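Local atomic coordinates of cellulose 1,4-beta-cellobiosidase (Clostridium thermocellum, PDB entry 3ZQX), a protein that is a family 3b carbohydrate-binding module of a cellulosomal cellobiohydrolase, from a family that typically binds cellulose. Residues A[17-22]-A[97-102]; A[38-43]-A[79-84]; A[63-68]-A[84-89]; A[2-7]-A[26-31]. The protein carries 1 engineered substitution. One frame throughout, in Å; residues are numbered along the deposited sequence.

Contact 1 (A[17-22]-A[97-102]); sequences QEIKGK and IQFVIR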
# COMPACT_ATOMS: atom_id res chain seq x y z
N GLN A 17 11.81 -11.01 -7.17
CA GLN A 17 11.91 -9.78 -7.93
C GLN A 17 10.66 -8.90 -7.80
O GLN A 17 10.69 -7.74 -8.21
CB GLN A 17 12.18 -10.09 -9.39
CG GLN A 17 13.52 -10.75 -9.62
CD GLN A 17 13.55 -11.50 -10.92
OE1 GLN A 17 12.75 -12.41 -11.14
NE2 GLN A 17 14.44 -11.10 -11.82
N GLU A 18 9.57 -9.45 -7.28
CA GLU A 18 8.33 -8.70 -7.16
C GLU A 18 7.70 -8.85 -5.79
O GLU A 18 7.22 -9.93 -5.43
CB GLU A 18 7.33 -9.17 -8.23
CG GLU A 18 7.79 -8.86 -9.65
CD GLU A 18 6.75 -9.22 -10.69
OE1 GLU A 18 5.95 -10.14 -10.45
OE2 GLU A 18 6.75 -8.58 -11.76
N ILE A 19 7.65 -7.77 -5.02
CA ILE A 19 6.72 -7.70 -3.91
C ILE A 19 5.34 -7.67 -4.55
O ILE A 19 5.15 -6.96 -5.54
CB ILE A 19 6.93 -6.42 -3.06
CG1 ILE A 19 8.33 -6.42 -2.44
CG2 ILE A 19 5.85 -6.29 -2.01
CD1 ILE A 19 8.70 -5.11 -1.76
N LYS A 20 4.41 -8.50 -4.08
CA LYS A 20 3.10 -8.55 -4.71
C LYS A 20 2.01 -8.88 -3.70
O LYS A 20 2.11 -9.88 -2.99
CB LYS A 20 3.10 -9.61 -5.82
CG LYS A 20 1.80 -9.70 -6.61
CD LYS A 20 1.87 -10.72 -7.73
CE LYS A 20 0.56 -10.80 -8.49
NZ LYS A 20 0.62 -11.79 -9.59
N GLY A 21 0.94 -8.11 -3.73
CA GLY A 21 -0.19 -8.34 -2.85
C GLY A 21 -1.35 -7.50 -3.31
O GLY A 21 -1.40 -7.07 -4.47
N LYS A 22 -2.33 -7.31 -2.42
CA LYS A 22 -3.45 -6.44 -2.71
C LYS A 22 -3.78 -5.61 -1.49
O LYS A 22 -3.59 -6.06 -0.36
CB LYS A 22 -4.70 -7.23 -3.12
CG LYS A 22 -4.49 -8.23 -4.24
CD LYS A 22 -5.80 -8.87 -4.68
CE LYS A 22 -5.57 -9.89 -5.78
NZ LYS A 22 -6.86 -10.41 -6.32
N ILE A 97 -6.90 -3.29 -4.77
CA ILE A 97 -5.87 -2.56 -5.48
C ILE A 97 -4.70 -3.53 -5.55
O ILE A 97 -3.98 -3.72 -4.56
CB ILE A 97 -5.45 -1.29 -4.71
CG1 ILE A 97 -6.67 -0.40 -4.44
CG2 ILE A 97 -4.38 -0.54 -5.49
CD1 ILE A 97 -6.38 0.79 -3.52
N GLN A 98 -4.47 -4.10 -6.72
CA GLN A 98 -3.35 -5.01 -6.87
C GLN A 98 -2.08 -4.18 -6.85
O GLN A 98 -2.05 -3.06 -7.36
CB GLN A 98 -3.47 -5.79 -8.17
CG GLN A 98 -4.66 -6.72 -8.15
CD GLN A 98 -4.76 -7.61 -9.37
OE1 GLN A 98 -3.82 -7.73 -10.17
NE2 GLN A 98 -5.90 -8.27 -9.51
N PHE A 99 -1.02 -4.73 -6.26
CA PHE A 99 0.25 -4.03 -6.31
C PHE A 99 1.41 -4.97 -6.53
O PHE A 99 1.46 -6.07 -5.97
CB PHE A 99 0.50 -3.13 -5.08
CG PHE A 99 0.81 -3.87 -3.79
CD1 PHE A 99 -0.19 -4.41 -3.00
CD2 PHE A 99 2.13 -3.95 -3.34
CE1 PHE A 99 0.11 -5.05 -1.81
CE2 PHE A 99 2.43 -4.58 -2.15
CZ PHE A 99 1.42 -5.13 -1.39
N VAL A 100 2.34 -4.50 -7.36
CA VAL A 100 3.65 -5.09 -7.54
C VAL A 100 4.68 -3.98 -7.36
O VAL A 100 4.49 -2.86 -7.87
CB VAL A 100 3.79 -5.69 -8.95
CG1 VAL A 100 5.26 -5.90 -9.32
CG2 VAL A 100 3.00 -6.99 -9.06
N ILE A 101 5.75 -4.28 -6.63
CA ILE A 101 6.90 -3.39 -6.54
C ILE A 101 8.10 -4.15 -7.07
O ILE A 101 8.42 -5.25 -6.58
CB ILE A 101 7.20 -2.95 -5.09
CG1 ILE A 101 5.99 -2.26 -4.46
CG2 ILE A 101 8.42 -2.04 -5.05
CD1 ILE A 101 6.05 -2.21 -2.95
N ARG A 102 8.75 -3.60 -8.08
CA ARG A 102 9.90 -4.25 -8.69
C ARG A 102 10.97 -3.23 -9.00
O ARG A 102 10.74 -2.03 -8.88
CB ARG A 102 9.49 -5.03 -9.94
CG ARG A 102 8.96 -4.19 -11.06
CD ARG A 102 8.51 -5.19 -12.11
NE ARG A 102 7.86 -4.60 -13.27
CZ ARG A 102 6.78 -5.09 -13.86
NH1 ARG A 102 6.18 -6.19 -13.40
NH2 ARG A 102 6.28 -4.47 -14.91
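A chi1 of 73° sets CG of Phe99 between its own backbone N and carbonyl carbon, swinging the ring across to the opposite strand, where one face covers Gly21 N. Glycine suits this place because it has no side chain to fend off the ring: Phe99 CE1 comes to 3.2 Å from Gly21 C. Obliquely to the ring, Phe99 CE2 touches Ile19 CG2 at 3.8 Å, and Ile19 lies alongside Ile101, a buried patch of branched aliphatic groups. Backbone bonds join Ile19 with Ile101 and Gly21 with Phe99 in both directions.

The reverse face is mostly long-chained and polar, with buried Val100 as its apolar centre. Lys20 uses its aliphatic stem, CG resting 3.8 Å from Val100 CG2, while Lys22 NZ and Gln98 NE2 both turn to Glu96. Glu18 and Arg102 run side by side, their carboxylate and guanidinium planes only 13° apart; NH1 of Arg102 meets OE2 of Glu18 at 3.0 Å in a bent salt bridge (141° at the hydrogen), and this NH1 also bonds Tyr57 OH. An aromatic ring laid over a cross-strand glycine is a recurrent antiparallel pairing, used here in the core of the CBM3 beta-sandwich.

Contact 2 (A[38-43]-A[79-84]); sequences IVLRYY and LQLEFK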
# COMPACT_ATOMS: atom_id res chain seq x y z
N ILE A 38 -6.20 11.14 0.55
CA ILE A 38 -5.73 9.99 1.32
C ILE A 38 -4.38 9.49 0.82
O ILE A 38 -4.16 9.40 -0.39
CB ILE A 38 -6.80 8.87 1.28
CG1 ILE A 38 -8.06 9.33 2.02
CG2 ILE A 38 -6.25 7.57 1.86
CD1 ILE A 38 -9.28 8.47 1.78
N VAL A 39 -3.47 9.21 1.75
CA VAL A 39 -2.14 8.70 1.44
C VAL A 39 -2.00 7.33 2.09
O VAL A 39 -2.25 7.18 3.29
CB VAL A 39 -1.07 9.65 2.02
CG1 VAL A 39 0.32 9.05 1.87
CG2 VAL A 39 -1.14 11.02 1.36
N LEU A 40 -1.62 6.33 1.31
CA LEU A 40 -1.36 4.98 1.81
C LEU A 40 0.14 4.70 1.77
O LEU A 40 0.81 5.08 0.80
CB LEU A 40 -2.11 3.96 0.94
CG LEU A 40 -1.90 2.47 1.22
CD1 LEU A 40 -3.13 1.65 0.82
CD2 LEU A 40 -0.66 1.93 0.53
N ARG A 41 0.67 4.04 2.80
CA ARG A 41 2.08 3.63 2.78
C ARG A 41 2.27 2.17 3.14
O ARG A 41 1.72 1.68 4.13
CB ARG A 41 2.93 4.52 3.70
CG ARG A 41 2.98 5.95 3.22
CD ARG A 41 3.80 6.86 4.13
NE ARG A 41 3.84 8.20 3.53
CZ ARG A 41 4.30 9.29 4.14
NH1 ARG A 41 4.73 9.23 5.39
NH2 ARG A 41 4.30 10.44 3.49
N TYR A 42 3.06 1.49 2.30
CA TYR A 42 3.50 0.12 2.51
C TYR A 42 5.00 0.15 2.73
O TYR A 42 5.76 0.58 1.85
CB TYR A 42 3.15 -0.74 1.28
CG TYR A 42 3.66 -2.17 1.34
CD1 TYR A 42 4.95 -2.49 0.94
CD2 TYR A 42 2.85 -3.20 1.81
CE1 TYR A 42 5.43 -3.79 1.01
CE2 TYR A 42 3.32 -4.50 1.89
CZ TYR A 42 4.60 -4.80 1.48
OH TYR A 42 5.04 -6.10 1.58
N TYR A 43 5.43 -0.28 3.91
CA TYR A 43 6.81 -0.11 4.36
C TYR A 43 7.68 -1.30 3.99
O TYR A 43 7.34 -2.45 4.29
CB TYR A 43 6.83 0.12 5.88
CG TYR A 43 6.06 1.36 6.26
CD1 TYR A 43 6.66 2.61 6.22
CD2 TYR A 43 4.71 1.29 6.60
CE1 TYR A 43 5.95 3.76 6.52
CE2 TYR A 43 3.99 2.43 6.91
CZ TYR A 43 4.61 3.66 6.88
OH TYR A 43 3.88 4.78 7.18
N LEU A 79 6.69 2.34 -0.19
CA LEU A 79 5.82 2.70 -1.30
C LEU A 79 4.71 3.59 -0.76
O LEU A 79 4.07 3.27 0.24
CB LEU A 79 5.15 1.44 -1.87
CG LEU A 79 3.97 1.68 -2.81
CD1 LEU A 79 4.41 2.27 -4.15
CD2 LEU A 79 3.17 0.40 -3.01
N GLN A 80 4.46 4.70 -1.45
CA GLN A 80 3.33 5.57 -1.17
C GLN A 80 2.36 5.52 -2.33
O GLN A 80 2.74 5.61 -3.50
CB GLN A 80 3.81 7.01 -0.96
CG GLN A 80 2.69 8.02 -0.83
CD GLN A 80 3.17 9.30 -0.20
OE1 GLN A 80 3.66 9.29 0.92
NE2 GLN A 80 3.08 10.41 -0.93
N LEU A 81 1.08 5.37 -2.01
CA LEU A 81 0.03 5.57 -3.00
C LEU A 81 -0.79 6.78 -2.65
O LEU A 81 -1.31 6.91 -1.53
CB LEU A 81 -0.90 4.37 -3.11
CG LEU A 81 -0.27 3.10 -3.66
CD1 LEU A 81 -1.32 2.01 -3.74
CD2 LEU A 81 0.37 3.36 -5.02
N GLU A 82 -0.87 7.67 -3.63
CA GLU A 82 -1.83 8.75 -3.63
C GLU A 82 -2.79 8.49 -4.78
O GLU A 82 -2.65 7.51 -5.51
CB GLU A 82 -1.11 10.10 -3.75
CG GLU A 82 -0.39 10.46 -2.46
CD GLU A 82 0.53 11.63 -2.61
OE1 GLU A 82 1.55 11.49 -3.30
OE2 GLU A 82 0.24 12.70 -2.02
N PHE A 83 -3.78 9.36 -4.94
CA PHE A 83 -4.89 9.11 -5.84
C PHE A 83 -5.33 10.39 -6.50
O PHE A 83 -5.20 11.48 -5.95
CB PHE A 83 -6.08 8.54 -5.07
CG PHE A 83 -5.75 7.30 -4.28
CD1 PHE A 83 -5.23 7.40 -3.00
CD2 PHE A 83 -5.93 6.04 -4.83
CE1 PHE A 83 -4.88 6.26 -2.28
CE2 PHE A 83 -5.59 4.90 -4.11
CZ PHE A 83 -5.07 5.01 -2.84
N LYS A 84 -5.88 10.25 -7.69
CA LYS A 84 -6.62 11.33 -8.33
C LYS A 84 -7.97 11.50 -7.62
O LYS A 84 -8.24 10.79 -6.64
CB LYS A 84 -6.81 11.03 -9.81
CG LYS A 84 -5.48 11.02 -10.57
CD LYS A 84 -5.67 10.86 -12.06
CE LYS A 84 -4.33 10.79 -12.77
NZ LYS A 84 -4.50 10.43 -14.21
O HOH W 1 -3.91 11.07 -2.52
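Gln80 lays its amide beside the guanidinium of Arg41, the two planes 4° apart. Its OE1 is gripped side-on by two nitrogens, Arg41 NE at 2.8 Å and Arg41 NH2 at 2.9 Å, both donors lying in the carbonyl plane, which fixes where OE1 lies and favours coplanarity. With CG anti to the backbone N (chi1 173°), the extended glutamine leans toward Arg41, and its NE2 makes a weak bond to Glu82 OE1. A long neutral side chain that can accept and donate thus links a cation to an anion on a partly exposed face. Val39 packs against Gln80 and Glu82: its CG1 presses on Gln80 CD at 3.5 Å and its CG2 on Glu82 CG at 3.9 Å.

The other face carries the apolar pairs Leu40 with Leu81 and Tyr42 with Leu79, each joined by two backbone bonds. Beyond them the strands part, and a water bridges the gap, accepting from Phe83 N at 3.0 Å and lying 2.7 Å from Ile38 O, which also meets the edge of the Phe83 ring. Strand 78-83 has 66-71 on its far side and strand 38-43 has 130-134, while Leu40 and Tyr42 pack on Phe23 of strand 15-27.

Contact 3 (A[63-68]-A[84-89]); sequences SGNLIP and KDVKLP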
# COMPACT_ATOMS: atom_id res chain seq x y z
N SER A 63 -6.49 1.94 -12.69
CA SER A 63 -5.10 2.00 -12.28
C SER A 63 -4.54 3.37 -12.62
O SER A 63 -3.61 3.84 -11.97
CB SER A 63 -4.28 0.89 -12.93
OG SER A 63 -4.31 1.02 -14.33
N GLY A 64 -5.13 4.01 -13.62
CA GLY A 64 -4.72 5.35 -14.00
C GLY A 64 -5.04 6.42 -12.97
O GLY A 64 -4.56 7.54 -13.06
N ASN A 65 -5.86 6.06 -11.99
CA ASN A 65 -6.18 6.98 -10.90
C ASN A 65 -5.26 6.84 -9.70
O ASN A 65 -5.44 7.54 -8.71
CB ASN A 65 -7.64 6.83 -10.50
CG ASN A 65 -8.56 7.43 -11.53
OD1 ASN A 65 -8.30 8.53 -12.01
ND2 ASN A 65 -9.60 6.70 -11.92
N LEU A 66 -4.26 5.96 -9.81
CA LEU A 66 -3.25 5.80 -8.77
C LEU A 66 -2.05 6.69 -9.07
O LEU A 66 -1.66 6.86 -10.22
CB LEU A 66 -2.79 4.35 -8.70
CG LEU A 66 -3.88 3.30 -8.50
CD1 LEU A 66 -3.31 1.89 -8.54
CD2 LEU A 66 -4.63 3.54 -7.20
N ILE A 67 -1.47 7.24 -8.01
CA ILE A 67 -0.29 8.09 -8.12
C ILE A 67 0.77 7.52 -7.18
O ILE A 67 0.81 7.85 -6.00
CB ILE A 67 -0.61 9.55 -7.74
CG1 ILE A 67 -1.79 10.08 -8.56
CG2 ILE A 67 0.62 10.44 -7.94
CD1 ILE A 67 -2.27 11.45 -8.13
N PRO A 68 1.60 6.59 -7.68
CA PRO A 68 2.61 5.96 -6.84
C PRO A 68 3.88 6.79 -6.68
O PRO A 68 4.29 7.48 -7.61
CB PRO A 68 2.93 4.67 -7.59
CG PRO A 68 2.75 5.05 -9.04
CD PRO A 68 1.56 6.00 -9.04
N LYS A 84 -5.88 10.25 -7.69
CA LYS A 84 -6.62 11.33 -8.33
C LYS A 84 -7.97 11.50 -7.62
O LYS A 84 -8.24 10.79 -6.64
CB LYS A 84 -6.81 11.03 -9.81
CG LYS A 84 -5.48 11.02 -10.57
CD LYS A 84 -5.67 10.86 -12.06
CE LYS A 84 -4.33 10.79 -12.77
NZ LYS A 84 -4.50 10.43 -14.21
N ASP A 85 -8.82 12.39 -8.12
CA ASP A 85 -10.00 12.76 -7.34
C ASP A 85 -11.07 11.75 -7.74
O ASP A 85 -11.93 11.99 -8.59
CB ASP A 85 -10.41 14.19 -7.79
CG ASP A 85 -11.61 14.75 -7.04
OD1 ASP A 85 -12.06 14.16 -6.05
OD2 ASP A 85 -12.11 15.82 -7.46
N VAL A 86 -11.13 10.71 -6.91
CA VAL A 86 -12.06 9.60 -7.04
C VAL A 86 -12.78 9.58 -5.72
O VAL A 86 -12.14 9.51 -4.67
CB VAL A 86 -11.37 8.24 -7.28
CG1 VAL A 86 -12.38 7.11 -7.20
CG2 VAL A 86 -10.67 8.23 -8.63
N LYS A 87 -14.10 9.69 -5.76
CA LYS A 87 -14.88 9.76 -4.55
C LYS A 87 -15.02 8.38 -3.93
O LYS A 87 -15.26 7.38 -4.63
CB LYS A 87 -16.26 10.37 -4.85
CG LYS A 87 -16.22 11.63 -5.74
CD LYS A 87 -15.35 12.73 -5.16
CE LYS A 87 -15.49 14.02 -5.97
NZ LYS A 87 -14.63 15.12 -5.43
N LEU A 88 -14.88 8.34 -2.61
CA LEU A 88 -15.00 7.14 -1.80
C LEU A 88 -16.06 7.39 -0.73
O LEU A 88 -15.79 8.06 0.28
CB LEU A 88 -13.67 6.79 -1.14
CG LEU A 88 -13.72 5.59 -0.19
CD1 LEU A 88 -14.04 4.31 -0.96
CD2 LEU A 88 -12.41 5.45 0.58
N PRO A 89 -17.30 6.96 -0.99
CA PRO A 89 -18.38 7.30 -0.05
C PRO A 89 -18.27 6.59 1.30
O PRO A 89 -17.66 5.52 1.41
CB PRO A 89 -19.63 6.83 -0.78
CG PRO A 89 -19.15 5.68 -1.60
CD PRO A 89 -17.79 6.12 -2.09
O HOH W 2 -7.44 8.90 -14.70
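Lys84 N donates to Asn65 O at 2.9 Å, nearly straight (166°), where a short 3-10 turn, 63-65, leads into strand 66-71 at the margin of the CBM3 beta-sandwich. Around this bond the packing is close. Val86 CG2 sits 3.7 Å from Asn65 CG, the two side chains crossing at about a right angle, so a compact branched residue covers the carbon of the amide while Asn65 ND2 is occupied by Ile61 O. Asparagine suits the turn because its short amide can serve the backbone on one side and take apolar cover on the other. The extended chain of Lys84 lies across the same turn, its CD 3.5 Å from Asn65 OD1.

The outer side is looser, since it is exposed and its bonds are fewer and longer. Ile67, itself at the surface, brings in only the end of its chain, CD1 lying 4.1 Å from Lys84 CG. A lysine is apt in such a spot, since its methylenes can follow the turn while the charge stays at the surface. Lys84 NZ reaches Gly64 O at 3.1 Å from a position tilted out of the carbonyl plane, and a water that donates to Asn65 OD1 at 2.8 Å gives the same ammonium a further, weak partner, 3.4 Å from NZ of Lys84.

Contact 4 (A[2-7]-A[26-31]); sequences DVKVQY and VNTGNR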
# COMPACT_ATOMS: atom_id res chain seq x y z
N ASP A 2 -13.30 5.52 10.57
CA ASP A 2 -12.72 6.28 9.47
C ASP A 2 -12.23 5.26 8.44
O ASP A 2 -12.60 4.08 8.49
CB ASP A 2 -11.59 7.19 9.98
CG ASP A 2 -11.41 8.43 9.12
OD1 ASP A 2 -11.85 8.43 7.96
OD2 ASP A 2 -10.82 9.42 9.62
N VAL A 3 -11.44 5.69 7.47
CA VAL A 3 -10.90 4.75 6.50
C VAL A 3 -9.90 3.77 7.13
O VAL A 3 -9.18 4.10 8.08
CB VAL A 3 -10.25 5.49 5.31
CG1 VAL A 3 -11.33 6.00 4.35
CG2 VAL A 3 -9.35 6.63 5.80
N LYS A 4 -9.89 2.55 6.60
CA LYS A 4 -8.95 1.51 7.02
C LYS A 4 -8.42 0.78 5.80
O LYS A 4 -8.97 0.90 4.70
CB LYS A 4 -9.62 0.51 7.96
CG LYS A 4 -10.71 -0.34 7.31
CD LYS A 4 -11.33 -1.32 8.30
CE LYS A 4 -12.38 -2.18 7.62
NZ LYS A 4 -13.04 -3.15 8.56
N VAL A 5 -7.35 -0.00 5.99
CA VAL A 5 -6.77 -0.82 4.94
C VAL A 5 -6.89 -2.28 5.27
O VAL A 5 -6.60 -2.70 6.40
CB VAL A 5 -5.26 -0.53 4.76
CG1 VAL A 5 -4.64 -1.48 3.73
CG2 VAL A 5 -5.03 0.91 4.37
N GLN A 6 -7.29 -3.05 4.26
CA GLN A 6 -7.14 -4.50 4.29
C GLN A 6 -6.03 -4.89 3.32
O GLN A 6 -5.79 -4.21 2.32
CB GLN A 6 -8.42 -5.20 3.88
CG GLN A 6 -9.62 -4.73 4.65
CD GLN A 6 -10.83 -5.56 4.35
OE1 GLN A 6 -11.16 -5.81 3.19
NE2 GLN A 6 -11.50 -6.02 5.40
N TYR A 7 -5.35 -5.99 3.63
CA TYR A 7 -4.21 -6.47 2.87
C TYR A 7 -4.29 -7.96 2.70
O TYR A 7 -4.85 -8.67 3.54
CB TYR A 7 -2.94 -6.13 3.66
CG TYR A 7 -1.65 -6.87 3.34
CD1 TYR A 7 -0.80 -6.45 2.33
CD2 TYR A 7 -1.23 -7.94 4.12
CE1 TYR A 7 0.40 -7.09 2.08
CE2 TYR A 7 -0.03 -8.59 3.88
CZ TYR A 7 0.79 -8.15 2.86
OH TYR A 7 1.99 -8.81 2.64
N VAL A 26 -11.26 0.77 2.89
CA VAL A 26 -12.67 0.70 3.27
C VAL A 26 -13.01 1.92 4.10
O VAL A 26 -12.31 2.22 5.07
CB VAL A 26 -12.95 -0.58 4.09
CG1 VAL A 26 -14.42 -0.66 4.44
CG2 VAL A 26 -12.52 -1.83 3.32
N ASN A 27 -14.07 2.64 3.72
CA ASN A 27 -14.47 3.80 4.49
C ASN A 27 -15.54 3.36 5.46
O ASN A 27 -16.71 3.23 5.10
CB ASN A 27 -15.02 4.85 3.52
CG ASN A 27 -15.30 6.16 4.19
OD1 ASN A 27 -15.30 6.25 5.41
ND2 ASN A 27 -15.53 7.20 3.39
N THR A 28 -15.15 3.22 6.72
CA THR A 28 -16.04 2.70 7.75
C THR A 28 -16.73 3.81 8.52
O THR A 28 -17.55 3.54 9.39
CB THR A 28 -15.31 1.80 8.78
OG1 THR A 28 -14.43 2.60 9.58
CG2 THR A 28 -14.52 0.70 8.09
N GLY A 29 -16.40 5.05 8.19
CA GLY A 29 -16.94 6.20 8.89
C GLY A 29 -18.17 6.76 8.21
O GLY A 29 -18.72 6.16 7.28
N ASN A 30 -18.64 7.90 8.71
CA ASN A 30 -19.83 8.54 8.20
C ASN A 30 -19.60 9.69 7.21
O ASN A 30 -20.54 10.39 6.85
CB ASN A 30 -20.79 8.93 9.32
CG ASN A 30 -20.19 9.92 10.30
OD1 ASN A 30 -19.17 10.55 10.02
ND2 ASN A 30 -20.82 10.04 11.46
N ARG A 31 -18.34 9.90 6.83
CA ARG A 31 -17.97 10.98 5.93
C ARG A 31 -17.52 10.46 4.57
O ARG A 31 -16.64 9.61 4.50
CB ARG A 31 -16.82 11.80 6.53
CG ARG A 31 -17.17 12.44 7.86
CD ARG A 31 -15.95 13.01 8.58
NE ARG A 31 -15.00 11.96 8.91
CZ ARG A 31 -15.00 11.26 10.04
NH1 ARG A 31 -15.89 11.52 10.98
NH2 ARG A 31 -14.09 10.32 10.24
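Lys4 and Val26 form an antiparallel hydrogen-bonded pair, N to O in both directions, and Val3 and Asn27 follow as a non-hydrogen-bonded pair with CA atoms 4.2 Å apart. Past them the strand pairing gives way to a turn that closes on Asp2 O. This oxygen takes two bonds from Thr28: OG1 at 2.6 Å, in the carbonyl plane on a lone pair, and N at 3.2 Å from above that plane. A chi1 of 69° serves both ends of the threonine, directing OG1 to the carbonyl while CG2 touches Lys4 CE at 3.6 Å. Lys4 runs beside Val26, its methylenes against the valine, before NZ pairs with Asp126.

Asn27 is buried and earns its place through both ends of its amide. OD1 accepts from Gly29 N at 3.2 Å, making an Asx turn, while ND2 bonds Arg31 O at 2.9 Å and also reaches Leu88 O; Val3 CG1 packs against Asn27 CA. Gly29, with no side chain, can approach Asp2 closely. The salt bridge of Asp2 OD2 with Arg31 NH2 is long, 3.4 Å, and the carboxylate stands at 81° to the guanidinium. Firmer partners hold each group: Asp2 OD1 accepts from Val3 N and bonds Tyr33 OH, OD2 pairs with Lys134, and Arg31 NE bonds that same tyrosine hydroxyl. The whole is the open end of the beta hairpin of strands 3-9 and 15-27, where an Asx turn leads the chain out of the sheet.

Contacts 1 and 4 belong to one sheet and share strand 15-27, about 22 Å apart between centres; contact 2 belongs to the other sheet, which contact 3 reaches through strand 66-71. Along the chain contact 4 closes before contacts 2 and 3 open, and both of these nest inside the loop closed by contact 1. Contacts 2 and 3 share Lys84, their centres about 10 Å apart. The two sheets meet where Tyr42 packs on Ile19, Phe99 and Tyr7, giving a beta-sandwich with a common core. The calcium ion, held by Thr45, Glu47, Asp110, Asn113 and Asp114, lies at the contact 1 end of this core, about 6 Å from the side chain of Ile19.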